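Local structure of capsule biosynthesis protein capD (Bacillus anthracis, 3G9K) at residues F81-E86 with P237-G242. The protein cleaves the poly-gamma-D-glutamate capsule of the anthrax bacillus and joins it through an amide bond to diaminopimelic acid in the peptidoglycan. Sequence-based numbering, arbitrary orientation.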
loop_
_atom_site.group_PDB
_atom_site.type_symbol
_atom_site.label_atom_id
_atom_site.label_comp_id
_atom_site.label_asym_id
_atom_site.label_seq_id
_atom_site.Cartn_x
_atom_site.Cartn_y
_atom_site.Cartn_z
ATOM N N PHE A 81 -13.192 3.303 6.370
ATOM C CA PHE A 81 -11.880 2.680 6.378
ATOM C C PHE A 81 -12.003 1.255 6.941
ATOM O O PHE A 81 -12.488 1.071 8.042
ATOM C CB PHE A 81 -10.856 3.460 7.215
ATOM C CG PHE A 81 -9.483 2.878 7.110
ATOM C CD1 PHE A 81 -8.683 3.182 6.026
ATOM C CD2 PHE A 81 -9.028 1.964 8.028
ATOM C CE1 PHE A 81 -7.427 2.601 5.881
ATOM C CE2 PHE A 81 -7.768 1.386 7.879
ATOM C CZ PHE A 81 -6.975 1.730 6.804
ATOM N N ILE A 82 -11.623 0.240 6.167
ATOM C CA ILE A 82 -11.618 -1.114 6.706
ATOM C C ILE A 82 -10.173 -1.571 7.043
ATOM O O ILE A 82 -9.294 -1.605 6.181
ATOM C CB ILE A 82 -12.279 -2.114 5.770
ATOM C CG1 ILE A 82 -13.583 -1.550 5.209
ATOM C CG2 ILE A 82 -12.466 -3.445 6.506
ATOM C CD1 ILE A 82 -14.489 -1.012 6.278
ATOM N N ASP A 83 -9.961 -1.884 8.314
ATOM C CA ASP A 83 -8.696 -2.332 8.850
ATOM C C ASP A 83 -8.671 -3.869 8.906
ATOM O O ASP A 83 -9.312 -4.478 9.772
ATOM C CB ASP A 83 -8.510 -1.738 10.259
ATOM C CG ASP A 83 -7.161 -2.126 10.896
ATOM O OD1 ASP A 83 -6.515 -3.098 10.441
ATOM O OD2 ASP A 83 -6.700 -1.430 11.822
ATOM N N TYR A 84 -7.914 -4.494 8.000
ATOM C CA TYR A 84 -7.714 -5.948 8.023
ATOM C C TYR A 84 -6.213 -6.303 8.186
ATOM O O TYR A 84 -5.686 -7.260 7.626
ATOM C CB TYR A 84 -8.369 -6.615 6.797
ATOM C CG TYR A 84 -8.058 -5.913 5.465
ATOM C CD1 TYR A 84 -7.055 -6.361 4.635
ATOM C CD2 TYR A 84 -8.773 -4.804 5.066
ATOM C CE1 TYR A 84 -6.773 -5.715 3.458
ATOM C CE2 TYR A 84 -8.490 -4.151 3.910
ATOM C CZ TYR A 84 -7.500 -4.624 3.083
ATOM O OH TYR A 84 -7.224 -3.938 1.918
ATOM N N ARG A 85 -5.562 -5.537 9.046
ATOM C CA ARG A 85 -4.223 -5.774 9.416
ATOM C C ARG A 85 -4.190 -7.013 10.305
ATOM O O ARG A 85 -5.155 -7.276 11.045
ATOM C CB ARG A 85 -3.719 -4.539 10.157
ATOM C CG ARG A 85 -2.263 -4.532 10.421
ATOM C CD ARG A 85 -1.767 -3.096 10.657
ATOM N NE ARG A 85 -0.377 -3.093 11.101
ATOM C CZ ARG A 85 0.661 -3.347 10.310
ATOM N NH1 ARG A 85 0.498 -3.640 9.020
ATOM N NH2 ARG A 85 1.884 -3.298 10.817
ATOM N N GLU A 86 -3.084 -7.744 10.246
ATOM C CA GLU A 86 -2.899 -8.942 11.064
ATOM C C GLU A 86 -2.933 -8.607 12.551
ATOM O O GLU A 86 -2.620 -7.501 12.957
ATOM C CB GLU A 86 -1.599 -9.677 10.732
ATOM C CG GLU A 86 -1.377 -9.929 9.292
ATOM C CD GLU A 86 -0.545 -8.863 8.598
ATOM O OE1 GLU A 86 -0.631 -7.636 8.920
ATOM O OE2 GLU A 86 0.203 -9.280 7.682
ATOM N N PRO A 237 -6.720 5.932 9.592
ATOM C CA PRO A 237 -6.574 6.212 11.028
ATOM C C PRO A 237 -5.665 5.234 11.773
ATOM O O PRO A 237 -5.278 4.191 11.215
ATOM C CB PRO A 237 -8.006 6.074 11.539
ATOM C CG PRO A 237 -8.578 5.000 10.694
ATOM C CD PRO A 237 -7.968 5.197 9.317
ATOM N N PRO A 238 -5.325 5.550 13.039
ATOM C CA PRO A 238 -4.603 4.606 13.882
ATOM C C PRO A 238 -5.204 3.210 13.827
ATOM O O PRO A 238 -6.445 3.051 13.832
ATOM C CB PRO A 238 -4.710 5.223 15.275
ATOM C CG PRO A 238 -4.783 6.645 15.026
ATOM C CD PRO A 238 -5.549 6.833 13.738
ATOM N N PRO A 239 -4.342 2.189 13.714
ATOM C CA PRO A 239 -2.871 2.160 13.808
ATOM C C PRO A 239 -2.115 2.530 12.504
ATOM O O PRO A 239 -0.877 2.499 12.484
ATOM C CB PRO A 239 -2.594 0.702 14.163
ATOM C CG PRO A 239 -3.619 -0.031 13.368
ATOM C CD PRO A 239 -4.884 0.859 13.419
ATOM N N PHE A 240 -2.837 2.914 11.454
ATOM C CA PHE A 240 -2.210 3.414 10.211
ATOM C C PHE A 240 -1.689 4.837 10.483
ATOM O O PHE A 240 -1.994 5.414 11.540
ATOM C CB PHE A 240 -3.211 3.389 9.050
ATOM C CG PHE A 240 -3.543 1.986 8.547
ATOM C CD1 PHE A 240 -3.050 1.551 7.332
ATOM C CD2 PHE A 240 -4.336 1.121 9.299
ATOM C CE1 PHE A 240 -3.347 0.272 6.851
ATOM C CE2 PHE A 240 -4.639 -0.172 8.845
ATOM C CZ PHE A 240 -4.134 -0.593 7.620
ATOM N N SER A 241 -0.959 5.435 9.534
ATOM C CA SER A 241 -0.293 6.726 9.767
ATOM C C SER A 241 -0.752 7.868 8.851
ATOM O O SER A 241 0.020 8.704 8.440
ATOM C CB SER A 241 1.210 6.509 9.649
ATOM O OG SER A 241 1.616 5.726 10.758
ATOM N N GLY A 242 -2.031 7.920 8.584
ATOM C CA GLY A 242 -2.600 9.054 7.877
ATOM C C GLY A 242 -2.487 10.361 8.648
ATOM O O GLY A 242 -2.292 11.400 8.041
#
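Phe81 drives the edge of its ring into the face of Phe240, an edge-to-face (T-shaped) pair whose centroids lie 4.8 Å apart with planes at 72°. The leading atom is Phe81 CZ, which stands over the centre of the Phe240 ring, while Phe81 CE2 approaches Phe240 CE2 to 3.6 Å. With CG anti to the backbone N (chi1 -175°), the Phe81 side chain extends from its strand toward the loop and offers one face to Pro237. There Pro237 CD makes a CH-pi contact, 3.8 Å from the centroid of the Phe81 ring and offset toward the CG-CD2 rim, 3.5 Å from Phe81 CG.

The Phe240 edge meets Asp83: Asp83 CG lies in the ring plane, 3.8 Å from Phe240 CE2, and the carboxylate stands almost upright to the ring at 83°. Asp83 OD2 also rests against CD of the cis-proline Pro239, at 3.3 Å. Several polar partners fix the carboxylate's rotation. Its OD1 takes the backbone N-H of Arg85, at 3.0 Å from Arg85 N to Asp83 OD1, in an Asx turn as the strand ends; salt bridges join OD1 to Arg55 of the other chain and OD2 to Arg221. The extended Arg85 side chain brings CD beside Pro239 CG and obliquely to the Phe240 ring. Phe240 N donates to Pro237 O, closing a type VI beta turn with cis-Pro239 third and Phe240 fourth.

This buried packing ties strand 79-83 to the loop between strand 231-235 and helix 242-254, in the N-terminal chain of the cleaved CapD precursor, whose family has the Ntn-hydrolase fold. Strand 79-83 runs between strands 68-74 and 219-228 of the antiparallel sheet; Ile82 and Tyr84 pack on helix 104-115, whereas Phe240 also touches Met60 of the other chain.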